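Local atomic coordinates of beta-porphyranase A (Bacteroides plebeius, PDB entry 4AW7), a protein that hydrolyses porphyran, a sulfated red-seaweed polysaccharide, at the linkages between beta-D-galactopyranose and alpha-L-galactopyranose-6-sulfate. Residues N45-S50 with L67-W72; V100-A105 with P138-P143; K187-G192 with Y222-S227. All coordinates share one frame; numbering follows the deposited sequence.

All three contacts lie in the curled parallel sheet of the catalytic domain. Contacts 1 and 2 touch, centres about 9 Å apart, where strands 66-71 and 104-106 are neighbours. One link between them is the salt bridge from Arg69 NH2 to Glu142 OE1, 2.9 Å long. Contacts 2 and 3, centres about 10 Å apart, meet through Glu142 OE2 and Ser227 OG at 2.6 Å. Glu142 ties all three together. Contacts 1 and 3 stay about 6 Å apart at their nearest atoms. Contact 1 lines the glycan-binding cleft. The side chains of Glu142 and Ser227 lie about 8 and 11 Å from a bound alpha-D-galactopyranose, and that of Tyr103 about 7 Å from a bound galactose.

Contact 1. Residues N45-S50 with L67-W72; sequences NIHSTS and LGRKFW. With GAL (beta-D-galactopyranose), chain B; L6S (6-O-sulfo-alpha-L-galactopyranose), chain C; L6S (6-O-sulfo-alpha-L-galactopyranose), chain D; AAL (3,6-anhydro-alpha-L-galactopyranose), chain E.
Arg69 NH1 donates to His47 NE2 at 2.9 Å, and the same nitrogen forms a salt bridge with Glu272, the inferred nucleophile. The bond to His47 is fairly straight, 161° at the hydrogen. It lies in both the imidazole and guanidinium planes, which are turned 71° apart. Arg69 NH2 reaches Asn145 and Glu142. With CG placed opposite the backbone nitrogen (chi1 -166°), the Arg69 chain runs across His47, its CB over one ring face, 3.7 Å from the centroid, in a CH-pi contact. The other ring nitrogen, His47 ND1, donates to sulfate oxygen O1S of the chain C 6-sulfo-galactose at 3.0 Å. The imidazole is thus gripped at both nitrogens, which fixes its rotation. Phe71 CE1 lies at the imidazole edge, near His47 CE1, and the Phe71 ring lies against the same sugar.

The two segments belong to the beta-alpha-beta unit of strand 45-46, helix 54-63 and strand 66-71, in the curled parallel sheet, next to strand 311-316. His47, Lys70 and Trp72 bind the substrate. Gly68 follows a cis peptide bond. Its CA gives C-H...O contacts to the carbonyl oxygens of both Ile46 and Ser48. Arg69 N donates to Ser48 O at 3.3 Å. Leu67 CD2 lies 3.5 Å from Ser48 O. A water joins Asn45 OD1 to Leu67 O, while Asn45 ND2 is held by the carbonyl oxygens of Ser314 and Ser41.

Thr49 and Lys70 cross at about a right angle, OG1 to CD 3.5 Å. A second water bridges Thr49 OG1 and Lys70 NZ. Lys70 NZ also donates to O2 of the anhydrogalactose at 2.9 Å. Beyond it, galactose C5 sits over the centre of one Trp72 face, while Trp72 NE1 donates to O3S of the chain D sulfate at 2.9 Å.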
loop_
_atom_site.group_PDB
_atom_site.type_symbol
_atom_site.label_atom_id
_atom_site.label_comp_id
_atom_site.label_asym_id
_atom_site.label_seq_id
_atom_site.Cartn_x
_atom_site.Cartn_y
_atom_site.Cartn_z
ATOM N N ASN A 45 7.575 -7.631 -4.760
ATOM C CA ASN A 45 6.757 -8.727 -5.258
ATOM C C ASN A 45 6.333 -8.385 -6.676
ATOM O O ASN A 45 6.336 -7.231 -7.087
ATOM C CB ASN A 45 5.518 -8.910 -4.374
ATOM C CG ASN A 45 5.882 -9.248 -2.943
ATOM O OD1 ASN A 45 6.700 -10.146 -2.715
ATOM N ND2 ASN A 45 5.314 -8.545 -1.948
ATOM N N ILE A 46 5.893 -9.415 -7.392
ATOM C CA ILE A 46 5.170 -9.245 -8.646
ATOM C C ILE A 46 3.748 -9.819 -8.482
ATOM O O ILE A 46 3.483 -10.653 -7.628
ATOM C CB ILE A 46 5.872 -9.871 -9.887
ATOM C CG1 ILE A 46 6.221 -11.359 -9.667
ATOM C CG2 ILE A 46 7.068 -9.063 -10.248
ATOM C CD1 ILE A 46 6.717 -12.110 -10.912
ATOM N N HIS A 47 2.844 -9.334 -9.319
ATOM C CA HIS A 47 1.443 -9.734 -9.314
ATOM C C HIS A 47 1.287 -11.006 -10.153
ATOM O O HIS A 47 0.829 -10.980 -11.296
ATOM C CB HIS A 47 0.579 -8.559 -9.855
ATOM C CG HIS A 47 -0.886 -8.777 -9.687
ATOM N ND1 HIS A 47 -1.616 -9.570 -10.532
ATOM C CD2 HIS A 47 -1.754 -8.367 -8.721
ATOM C CE1 HIS A 47 -2.876 -9.620 -10.111
ATOM N NE2 HIS A 47 -2.995 -8.895 -9.008
ATOM N N SER A 48 1.784 -12.092 -9.593
ATOM C CA SER A 48 1.913 -13.372 -10.274
ATOM C C SER A 48 2.032 -14.470 -9.266
ATOM O O SER A 48 2.415 -14.236 -8.109
ATOM C CB SER A 48 3.199 -13.323 -11.105
ATOM O OG SER A 48 3.418 -14.498 -11.869
ATOM N N THR A 49 1.791 -15.711 -9.716
ATOM C CA THR A 49 2.278 -16.885 -8.987
ATOM C C THR A 49 3.053 -17.823 -9.925
ATOM O O THR A 49 3.252 -19.012 -9.598
ATOM C CB THR A 49 1.164 -17.648 -8.271
ATOM O OG1 THR A 49 0.194 -18.089 -9.231
ATOM C CG2 THR A 49 0.477 -16.790 -7.206
ATOM N N SER A 50 3.564 -17.278 -11.028
ATOM C CA SER A 50 4.204 -18.112 -12.061
ATOM C C SER A 50 5.662 -18.452 -11.752
ATOM O O SER A 50 6.511 -18.433 -12.665
ATOM C CB SER A 50 4.131 -17.386 -13.403
ATOM O OG SER A 50 2.812 -17.247 -13.812
ATOM N N LEU A 67 6.154 -13.378 -4.237
ATOM C CA LEU A 67 4.785 -13.447 -4.783
ATOM C C LEU A 67 3.812 -12.930 -3.746
ATOM O O LEU A 67 4.137 -12.866 -2.569
ATOM C CB LEU A 67 4.450 -14.910 -5.114
ATOM C CG LEU A 67 5.516 -15.612 -5.961
ATOM C CD1 LEU A 67 5.084 -17.092 -6.052
ATOM C CD2 LEU A 67 5.742 -14.980 -7.339
ATOM N N GLY A 68 2.602 -12.536 -4.119
ATOM C CA GLY A 68 2.093 -12.475 -5.458
ATOM C C GLY A 68 0.593 -12.559 -5.404
ATOM O O GLY A 68 0.022 -12.367 -4.354
ATOM N N ARG A 69 -0.051 -12.803 -6.533
ATOM C CA ARG A 69 -1.517 -12.782 -6.609
ATOM C C ARG A 69 -1.965 -13.626 -7.787
ATOM O O ARG A 69 -1.304 -13.640 -8.817
ATOM C CB ARG A 69 -2.044 -11.321 -6.712
ATOM C CG ARG A 69 -3.522 -11.134 -6.462
ATOM C CD ARG A 69 -3.778 -9.826 -5.820
ATOM N NE ARG A 69 -5.171 -9.449 -5.564
ATOM C CZ ARG A 69 -5.886 -8.634 -6.344
ATOM N NH1 ARG A 69 -5.462 -8.292 -7.551
ATOM N NH2 ARG A 69 -7.047 -8.188 -5.888
ATOM N N LYS A 70 -3.094 -14.315 -7.608
ATOM C CA LYS A 70 -3.638 -15.192 -8.614
ATOM C C LYS A 70 -5.151 -15.161 -8.558
ATOM O O LYS A 70 -5.712 -15.243 -7.479
ATOM C CB LYS A 70 -3.171 -16.629 -8.307
ATOM C CG LYS A 70 -3.739 -17.682 -9.139
ATOM C CD LYS A 70 -3.066 -17.748 -10.445
ATOM C CE LYS A 70 -3.190 -19.153 -11.072
ATOM N NZ LYS A 70 -2.519 -19.113 -12.431
ATOM N N PHE A 71 -5.767 -15.111 -9.732
ATOM C CA PHE A 71 -7.222 -15.211 -9.865
ATOM C C PHE A 71 -7.636 -16.670 -9.979
ATOM O O PHE A 71 -7.854 -17.207 -11.070
ATOM C CB PHE A 71 -7.689 -14.397 -11.052
ATOM C CG PHE A 71 -7.711 -12.920 -10.784
ATOM C CD1 PHE A 71 -6.571 -12.165 -10.767
ATOM C CD2 PHE A 71 -8.898 -12.306 -10.442
ATOM C CE1 PHE A 71 -6.636 -10.819 -10.476
ATOM C CE2 PHE A 71 -8.965 -10.951 -10.182
ATOM C CZ PHE A 71 -7.845 -10.221 -10.182
ATOM N N TRP A 72 -7.655 -17.339 -8.853
ATOM C CA TRP A 72 -8.144 -18.709 -8.760
ATOM C C TRP A 72 -8.353 -19.038 -7.312
ATOM O O TRP A 72 -7.588 -18.592 -6.465
ATOM C CB TRP A 72 -7.146 -19.691 -9.362
ATOM C CG TRP A 72 -7.847 -20.988 -9.774
ATOM C CD1 TRP A 72 -7.858 -22.173 -9.111
ATOM C CD2 TRP A 72 -8.658 -21.172 -10.947
ATOM N NE1 TRP A 72 -8.592 -23.093 -9.826
ATOM C CE2 TRP A 72 -9.107 -22.493 -10.944
ATOM C CE3 TRP A 72 -9.030 -20.335 -12.002
ATOM C CZ2 TRP A 72 -9.911 -23.007 -11.972
ATOM C CZ3 TRP A 72 -9.819 -20.836 -13.023
ATOM C CH2 TRP A 72 -10.262 -22.152 -12.987
HETATM C C1 GAL B . -6.263 -21.325 -14.909
HETATM C C2 GAL B . -6.687 -22.412 -15.885
HETATM C C3 GAL B . -7.465 -23.468 -15.125
HETATM C C4 GAL B . -6.645 -23.952 -13.925
HETATM C C5 GAL B . -6.190 -22.766 -13.059
HETATM C C6 GAL B . -5.312 -23.169 -11.877
HETATM O O2 GAL B . -7.515 -21.821 -16.853
HETATM O O3 GAL B . -7.753 -24.532 -16.013
HETATM O O4 GAL B . -5.525 -24.682 -14.390
HETATM O O5 GAL B . -5.476 -21.812 -13.849
HETATM O O6 GAL B . -4.994 -22.052 -11.080
HETATM O O1S L6S C . -1.655 -10.335 -13.432
HETATM O O2S L6S C . -1.370 -9.844 -15.823
HETATM O O3S L6S C . -2.873 -11.630 -15.059
HETATM C C1 L6S C . -7.257 -7.570 -12.553
HETATM C C2 L6S C . -8.273 -8.361 -13.345
HETATM C C3 L6S C . -7.787 -8.508 -14.796
HETATM C C4 L6S C . -6.383 -9.222 -14.788
HETATM C C5 L6S C . -5.436 -8.405 -13.902
HETATM C C6 L6S C . -4.178 -9.243 -13.580
HETATM O O2 L6S C . -9.583 -7.765 -13.267
HETATM O O3 L6S C . -8.719 -9.245 -15.601
HETATM O O4 L6S C . -6.563 -10.548 -14.265
HETATM O O5 L6S C . -5.958 -8.108 -12.601
HETATM O O6 L6S C . -3.374 -9.306 -14.748
HETATM S S1 L6S C . -2.229 -10.322 -14.753
HETATM O O1S L6S D . -9.130 -28.195 -10.702
HETATM O O2S L6S D . -10.510 -26.208 -11.066
HETATM O O3S L6S D . -8.247 -25.982 -10.096
HETATM C C1 L6S D . -9.115 -24.980 -15.987
HETATM C C2 L6S D . -9.377 -25.858 -17.236
HETATM C C3 L6S D . -8.492 -27.104 -17.218
HETATM C C4 L6S D . -8.715 -27.865 -15.892
HETATM C C5 L6S D . -8.427 -26.927 -14.694
HETATM C C6 L6S D . -8.732 -27.595 -13.375
HETATM O O2 L6S D . -9.098 -25.134 -18.444
HETATM O O3 L6S D . -8.816 -27.961 -18.310
HETATM O O4 L6S D . -10.083 -28.352 -15.846
HETATM O O5 L6S D . -9.236 -25.681 -14.747
HETATM O O6 L6S D . -8.439 -26.671 -12.334
HETATM S S1 L6S D . -9.114 -26.744 -11.046
HETATM C C1 AAL E . -5.387 -16.291 -15.548
HETATM C C2 AAL E . -4.187 -17.023 -15.000
HETATM C C3 AAL E . -4.144 -18.395 -15.622
HETATM C C4 AAL E . -5.421 -19.108 -15.247
HETATM C C5 AAL E . -6.369 -18.388 -16.173
HETATM C C6 AAL E . -5.603 -18.319 -17.480
HETATM O O2 AAL E . -4.245 -17.114 -13.589
HETATM O O3 AAL E . -4.230 -18.274 -17.045
HETATM O O4 AAL E . -5.356 -20.495 -15.618
HETATM O O5 AAL E . -6.587 -17.058 -15.682
HETATM O O HOH W 1 6.164 -12.149 -0.871
HETATM O O HOH W 2 0.239 -19.078 -11.744
#

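Contact 2. Residues V100-A105 with P138-P143; sequences VKRYIA and PEFFEP. With K (potassium ion), chain G.
Arg102 NH1 and Glu139 OE1 form a salt bridge of 3.0 Å. The oxygen is met from above the carboxylate plane, and the two flat groups are 59° apart. Arg102 NH2 is taken by the carbonyl oxygens of Ser41 and Phe312. With a leucine in place of Arg102, Glu139 would probably lose its charged mate and those two carbonyls a donor.

The backbone bonds are parallel-strand pairs. Glu139 N donates to Lys101 O, and Phe140 N to Tyr103 O. Further on, Ala105 N donates to Phe140 O, and Ala105 O accepts from Glu142 N at 2.8 Å. Between Lys101 and Ile104 the register slips by one residue, a beta bulge. Strand 104-106, helix 120-132 and strand 136-142 make a beta-alpha-beta unit here. Glu142 is buried, and both its oxygens are satisfied: OE1 by Arg69, OE2 by Ser227 and Ser271.

Tyr103 CG stands between its backbone nitrogen and carbonyl carbon (chi1 73°), which lays the ring over Pro138. Pro138 CB is 3.7 Å from the ring centroid in a CH-pi contact. Tyr103 OH binds the potassium ion at 2.9 Å, together with Leu136 O.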
loop_
_atom_site.group_PDB
_atom_site.type_symbol
_atom_site.label_atom_id
_atom_site.label_comp_id
_atom_site.label_asym_id
_atom_site.label_seq_id
_atom_site.Cartn_x
_atom_site.Cartn_y
_atom_site.Cartn_z
ATOM N N VAL A 100 1.772 -23.502 3.698
ATOM C CA VAL A 100 1.294 -22.187 3.286
ATOM C C VAL A 100 2.246 -21.562 2.276
ATOM O O VAL A 100 3.448 -21.421 2.562
ATOM C CB VAL A 100 1.167 -21.249 4.489
ATOM C CG1 VAL A 100 0.720 -19.885 4.034
ATOM C CG2 VAL A 100 0.210 -21.797 5.531
ATOM N N LYS A 101 1.744 -21.215 1.090
ATOM C CA LYS A 101 2.518 -20.514 0.088
ATOM C C LYS A 101 2.156 -19.036 0.152
ATOM O O LYS A 101 0.968 -18.659 0.142
ATOM C CB LYS A 101 2.262 -21.031 -1.311
ATOM C CG LYS A 101 3.226 -20.487 -2.368
ATOM C CD LYS A 101 2.917 -21.051 -3.762
ATOM C CE LYS A 101 3.748 -20.447 -4.848
ATOM N NZ LYS A 101 4.980 -21.196 -4.984
ATOM N N ARG A 102 3.160 -18.173 0.186
ATOM C CA ARG A 102 2.919 -16.748 0.280
ATOM C C ARG A 102 2.481 -16.185 -1.052
ATOM O O ARG A 102 3.265 -16.000 -1.965
ATOM C CB ARG A 102 4.136 -16.008 0.795
ATOM C CG ARG A 102 3.901 -14.502 0.912
ATOM C CD ARG A 102 5.041 -13.828 1.690
ATOM N NE ARG A 102 4.893 -12.406 1.800
ATOM C CZ ARG A 102 4.274 -11.786 2.785
ATOM N NH1 ARG A 102 3.589 -12.436 3.700
ATOM N NH2 ARG A 102 4.284 -10.468 2.807
ATOM N N TYR A 103 1.182 -15.897 -1.151
ATOM C CA TYR A 103 0.559 -15.159 -2.255
ATOM C C TYR A 103 -0.871 -14.856 -1.814
ATOM O O TYR A 103 -1.344 -15.383 -0.794
ATOM C CB TYR A 103 0.578 -15.932 -3.575
ATOM C CG TYR A 103 -0.363 -17.110 -3.715
ATOM C CD1 TYR A 103 -0.061 -18.336 -3.160
ATOM C CD2 TYR A 103 -1.566 -16.993 -4.407
ATOM C CE1 TYR A 103 -0.912 -19.418 -3.322
ATOM C CE2 TYR A 103 -2.417 -18.047 -4.562
ATOM C CZ TYR A 103 -2.092 -19.263 -4.020
ATOM O OH TYR A 103 -2.941 -20.345 -4.136
ATOM N N ILE A 104 -1.543 -14.023 -2.602
ATOM C CA ILE A 104 -2.941 -13.705 -2.408
ATOM C C ILE A 104 -3.774 -14.404 -3.474
ATOM O O ILE A 104 -3.581 -14.175 -4.670
ATOM C CB ILE A 104 -3.200 -12.191 -2.544
ATOM C CG1 ILE A 104 -2.343 -11.364 -1.587
ATOM C CG2 ILE A 104 -4.682 -11.885 -2.390
ATOM C CD1 ILE A 104 -2.340 -9.856 -1.896
ATOM N N ALA A 105 -4.703 -15.257 -3.047
ATOM C CA ALA A 105 -5.706 -15.820 -3.936
ATOM C C ALA A 105 -6.898 -14.872 -3.948
ATOM O O ALA A 105 -7.374 -14.480 -2.872
ATOM C CB ALA A 105 -6.133 -17.215 -3.447
ATOM N N PRO A 138 -2.959 -20.670 0.052
ATOM C CA PRO A 138 -2.378 -19.316 0.062
ATOM C C PRO A 138 -2.338 -18.725 1.434
ATOM O O PRO A 138 -3.230 -18.944 2.266
ATOM C CB PRO A 138 -3.354 -18.523 -0.812
ATOM C CG PRO A 138 -4.684 -19.232 -0.610
ATOM C CD PRO A 138 -4.297 -20.710 -0.547
ATOM N N GLU A 139 -1.325 -17.904 1.689
ATOM C CA GLU A 139 -1.292 -17.192 2.936
ATOM C C GLU A 139 -2.459 -16.234 3.077
ATOM O O GLU A 139 -2.892 -15.961 4.207
ATOM C CB GLU A 139 0.051 -16.441 3.105
ATOM C CG GLU A 139 0.210 -15.741 4.438
ATOM C CD GLU A 139 1.578 -15.114 4.664
ATOM O OE1 GLU A 139 2.437 -15.155 3.753
ATOM O OE2 GLU A 139 1.769 -14.570 5.764
ATOM N N PHE A 140 -2.895 -15.644 1.967
ATOM C CA PHE A 140 -3.984 -14.657 1.968
ATOM C C PHE A 140 -5.061 -15.078 1.005
ATOM O O PHE A 140 -4.800 -15.443 -0.131
ATOM C CB PHE A 140 -3.483 -13.262 1.554
ATOM C CG PHE A 140 -2.316 -12.786 2.374
ATOM C CD1 PHE A 140 -2.540 -12.230 3.612
ATOM C CD2 PHE A 140 -1.011 -12.936 1.942
ATOM C CE1 PHE A 140 -1.504 -11.858 4.412
ATOM C CE2 PHE A 140 0.041 -12.536 2.724
ATOM C CZ PHE A 140 -0.204 -12.030 3.971
ATOM N N PHE A 141 -6.313 -14.981 1.462
ATOM C CA PHE A 141 -7.475 -15.157 0.587
ATOM C C PHE A 141 -8.267 -13.850 0.623
ATOM O O PHE A 141 -8.604 -13.356 1.688
ATOM C CB PHE A 141 -8.327 -16.340 1.044
ATOM C CG PHE A 141 -9.508 -16.639 0.147
ATOM C CD1 PHE A 141 -9.435 -16.522 -1.234
ATOM C CD2 PHE A 141 -10.701 -17.100 0.682
ATOM C CE1 PHE A 141 -10.508 -16.812 -2.041
ATOM C CE2 PHE A 141 -11.766 -17.439 -0.155
ATOM C CZ PHE A 141 -11.674 -17.293 -1.495
ATOM N N GLU A 142 -8.555 -13.342 -0.568
ATOM C CA GLU A 142 -9.206 -12.046 -0.800
ATOM C C GLU A 142 -10.416 -12.366 -1.691
ATOM O O GLU A 142 -10.329 -12.318 -2.920
ATOM C CB GLU A 142 -8.206 -11.116 -1.463
ATOM C CG GLU A 142 -8.637 -9.675 -1.623
ATOM C CD GLU A 142 -7.576 -8.825 -2.325
ATOM O OE1 GLU A 142 -6.941 -9.321 -3.275
ATOM O OE2 GLU A 142 -7.435 -7.645 -1.904
ATOM N N PRO A 143 -11.543 -12.798 -1.069
ATOM C CA PRO A 143 -12.609 -13.482 -1.805
ATOM C C PRO A 143 -13.077 -12.950 -3.158
ATOM O O PRO A 143 -13.329 -13.729 -4.039
ATOM C CB PRO A 143 -13.724 -13.473 -0.762
ATOM C CG PRO A 143 -13.027 -13.741 0.521
ATOM C CD PRO A 143 -11.678 -13.058 0.379
HETATM K K K G . -1.955 -22.899 -3.139
#

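Contact 3. Residues K187-G192 with Y222-S227; sequences KMKVIG and YMDGFS
Asp224 OD2 accepts from Val190 N at 2.8 Å through its anti lone pair, in a nearly straight bond (168°). Val190 answers through its carbonyl: Val190 O accepts from Asp224 N at 2.8 Å, and weakly from Gly225 N. Asp224 CG lies anti to its carbonyl carbon (chi1 -62°), which turns the carboxylate to the backbone at the start of strand 189-192. There Lys189 CD packs 3.8 Å from Asp224 CG, the two chains crossing at about a right angle. Val190 CG1 meets the methyl of Met223, CE, at 3.8 Å.

Farther along, Gly192 O accepts from Ser227 N at 2.8 Å. The Gly192 N bond to Gly225 O is weak. Phe226 turns the edge of its ring to Gly192 O, with CD1 3.7 Å away.

In the next shell, His179 NE2 also bonds Asp224 OD2, so that oxygen is held twice. Ser227 OG, besides Glu142, is held by Ala194 N. Helix 160-179 packs on Val190 and Met223, and helices 212-219 and 245-262 cover Phe226. Parallel strands side by side, with helices packed against them, are typical of the curled parallel sheet of a glycoside hydrolase (beta/alpha) barrel.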
loop_
_atom_site.group_PDB
_atom_site.type_symbol
_atom_site.label_atom_id
_atom_site.label_comp_id
_atom_site.label_asym_id
_atom_site.label_seq_id
_atom_site.Cartn_x
_atom_site.Cartn_y
_atom_site.Cartn_z
ATOM N N LYS A 187 -3.215 -19.936 9.913
ATOM C CA LYS A 187 -2.429 -20.193 8.707
ATOM C C LYS A 187 -2.829 -19.329 7.519
ATOM O O LYS A 187 -1.979 -18.795 6.811
ATOM C CB LYS A 187 -2.521 -21.663 8.276
ATOM C CG LYS A 187 -1.671 -22.518 9.111
ATOM C CD LYS A 187 -1.581 -23.891 8.592
ATOM C CE LYS A 187 -0.570 -24.613 9.458
ATOM N NZ LYS A 187 -0.503 -25.970 9.050
ATOM N N MET A 188 -4.124 -19.184 7.312
ATOM C CA MET A 188 -4.652 -18.340 6.235
ATOM C C MET A 188 -5.209 -17.090 6.808
ATOM O O MET A 188 -5.928 -17.123 7.787
ATOM C CB MET A 188 -5.806 -19.040 5.520
ATOM C CG MET A 188 -5.384 -20.273 4.830
ATOM S SD MET A 188 -6.694 -20.982 3.822
ATOM C CE MET A 188 -7.015 -19.567 2.760
ATOM N N LYS A 189 -4.920 -15.983 6.173
ATOM C CA LYS A 189 -5.474 -14.689 6.541
ATOM C C LYS A 189 -6.480 -14.266 5.493
ATOM O O LYS A 189 -6.217 -14.358 4.309
ATOM C CB LYS A 189 -4.386 -13.644 6.621
ATOM C CG LYS A 189 -3.293 -13.926 7.603
ATOM C CD LYS A 189 -3.693 -13.997 9.011
ATOM C CE LYS A 189 -2.610 -14.749 9.843
ATOM N NZ LYS A 189 -1.253 -14.297 9.500
ATOM N N VAL A 190 -7.648 -13.818 5.958
ATOM C CA VAL A 190 -8.710 -13.382 5.074
ATOM C C VAL A 190 -8.736 -11.856 5.037
ATOM O O VAL A 190 -8.732 -11.225 6.072
ATOM C CB VAL A 190 -10.081 -13.993 5.478
ATOM C CG1 VAL A 190 -11.125 -13.584 4.469
ATOM C CG2 VAL A 190 -9.986 -15.512 5.589
ATOM N N ILE A 191 -8.695 -11.290 3.834
ATOM C CA ILE A 191 -8.610 -9.847 3.641
ATOM C C ILE A 191 -9.702 -9.394 2.689
ATOM O O ILE A 191 -10.123 -10.167 1.815
ATOM C CB ILE A 191 -7.203 -9.433 3.171
ATOM C CG1 ILE A 191 -6.820 -10.152 1.882
ATOM C CG2 ILE A 191 -6.171 -9.672 4.267
ATOM C CD1 ILE A 191 -5.562 -9.613 1.170
ATOM N N GLY A 192 -10.134 -8.156 2.825
ATOM C CA GLY A 192 -11.110 -7.607 1.889
ATOM C C GLY A 192 -11.205 -6.120 2.010
ATOM O O GLY A 192 -10.701 -5.535 2.969
ATOM N N TYR A 222 -14.735 -10.509 10.955
ATOM C CA TYR A 222 -14.352 -11.786 10.393
ATOM C C TYR A 222 -13.131 -11.692 9.477
ATOM O O TYR A 222 -12.693 -12.706 8.964
ATOM C CB TYR A 222 -15.510 -12.384 9.601
ATOM C CG TYR A 222 -16.795 -12.425 10.400
ATOM C CD1 TYR A 222 -16.982 -13.367 11.400
ATOM C CD2 TYR A 222 -17.786 -11.488 10.182
ATOM C CE1 TYR A 222 -18.164 -13.392 12.147
ATOM C CE2 TYR A 222 -18.967 -11.501 10.917
ATOM C CZ TYR A 222 -19.146 -12.445 11.913
ATOM O OH TYR A 222 -20.319 -12.479 12.653
ATOM N N MET A 223 -12.613 -10.479 9.285
ATOM C CA MET A 223 -11.423 -10.260 8.462
ATOM C C MET A 223 -10.191 -10.161 9.317
ATOM O O MET A 223 -10.201 -9.591 10.403
ATOM C CB MET A 223 -11.542 -8.928 7.704
ATOM C CG MET A 223 -12.704 -8.866 6.670
ATOM S SD MET A 223 -12.577 -10.072 5.339
ATOM C CE MET A 223 -13.806 -11.325 5.869
ATOM N N ASP A 224 -9.074 -10.672 8.797
ATOM C CA ASP A 224 -7.767 -10.411 9.390
ATOM C C ASP A 224 -7.193 -9.057 9.003
ATOM O O ASP A 224 -6.405 -8.459 9.745
ATOM C CB ASP A 224 -6.825 -11.528 9.017
ATOM C CG ASP A 224 -7.296 -12.855 9.550
ATOM O OD1 ASP A 224 -7.305 -12.975 10.794
ATOM O OD2 ASP A 224 -7.675 -13.733 8.778
ATOM N N GLY A 225 -7.578 -8.537 7.834
ATOM C CA GLY A 225 -7.108 -7.228 7.385
ATOM C C GLY A 225 -7.909 -6.680 6.245
ATOM O O GLY A 225 -8.813 -7.341 5.760
ATOM N N PHE A 226 -7.577 -5.446 5.900
ATOM C CA PHE A 226 -8.359 -4.682 4.916
ATOM C C PHE A 226 -7.497 -4.369 3.730
ATOM O O PHE A 226 -6.351 -3.947 3.871
ATOM C CB PHE A 226 -8.933 -3.418 5.559
ATOM C CG PHE A 226 -9.855 -3.753 6.711
ATOM C CD1 PHE A 226 -11.035 -4.446 6.473
ATOM C CD2 PHE A 226 -9.546 -3.407 8.006
ATOM C CE1 PHE A 226 -11.869 -4.810 7.518
ATOM C CE2 PHE A 226 -10.382 -3.782 9.061
ATOM C CZ PHE A 226 -11.540 -4.479 8.808
ATOM N N SER A 227 -8.067 -4.545 2.539
ATOM C CA SER A 227 -7.334 -4.410 1.299
ATOM C C SER A 227 -7.945 -3.395 0.351
ATOM O O SER A 227 -9.161 -3.303 0.197
ATOM C CB SER A 227 -7.183 -5.764 0.615
ATOM O OG SER A 227 -8.395 -6.319 0.178
#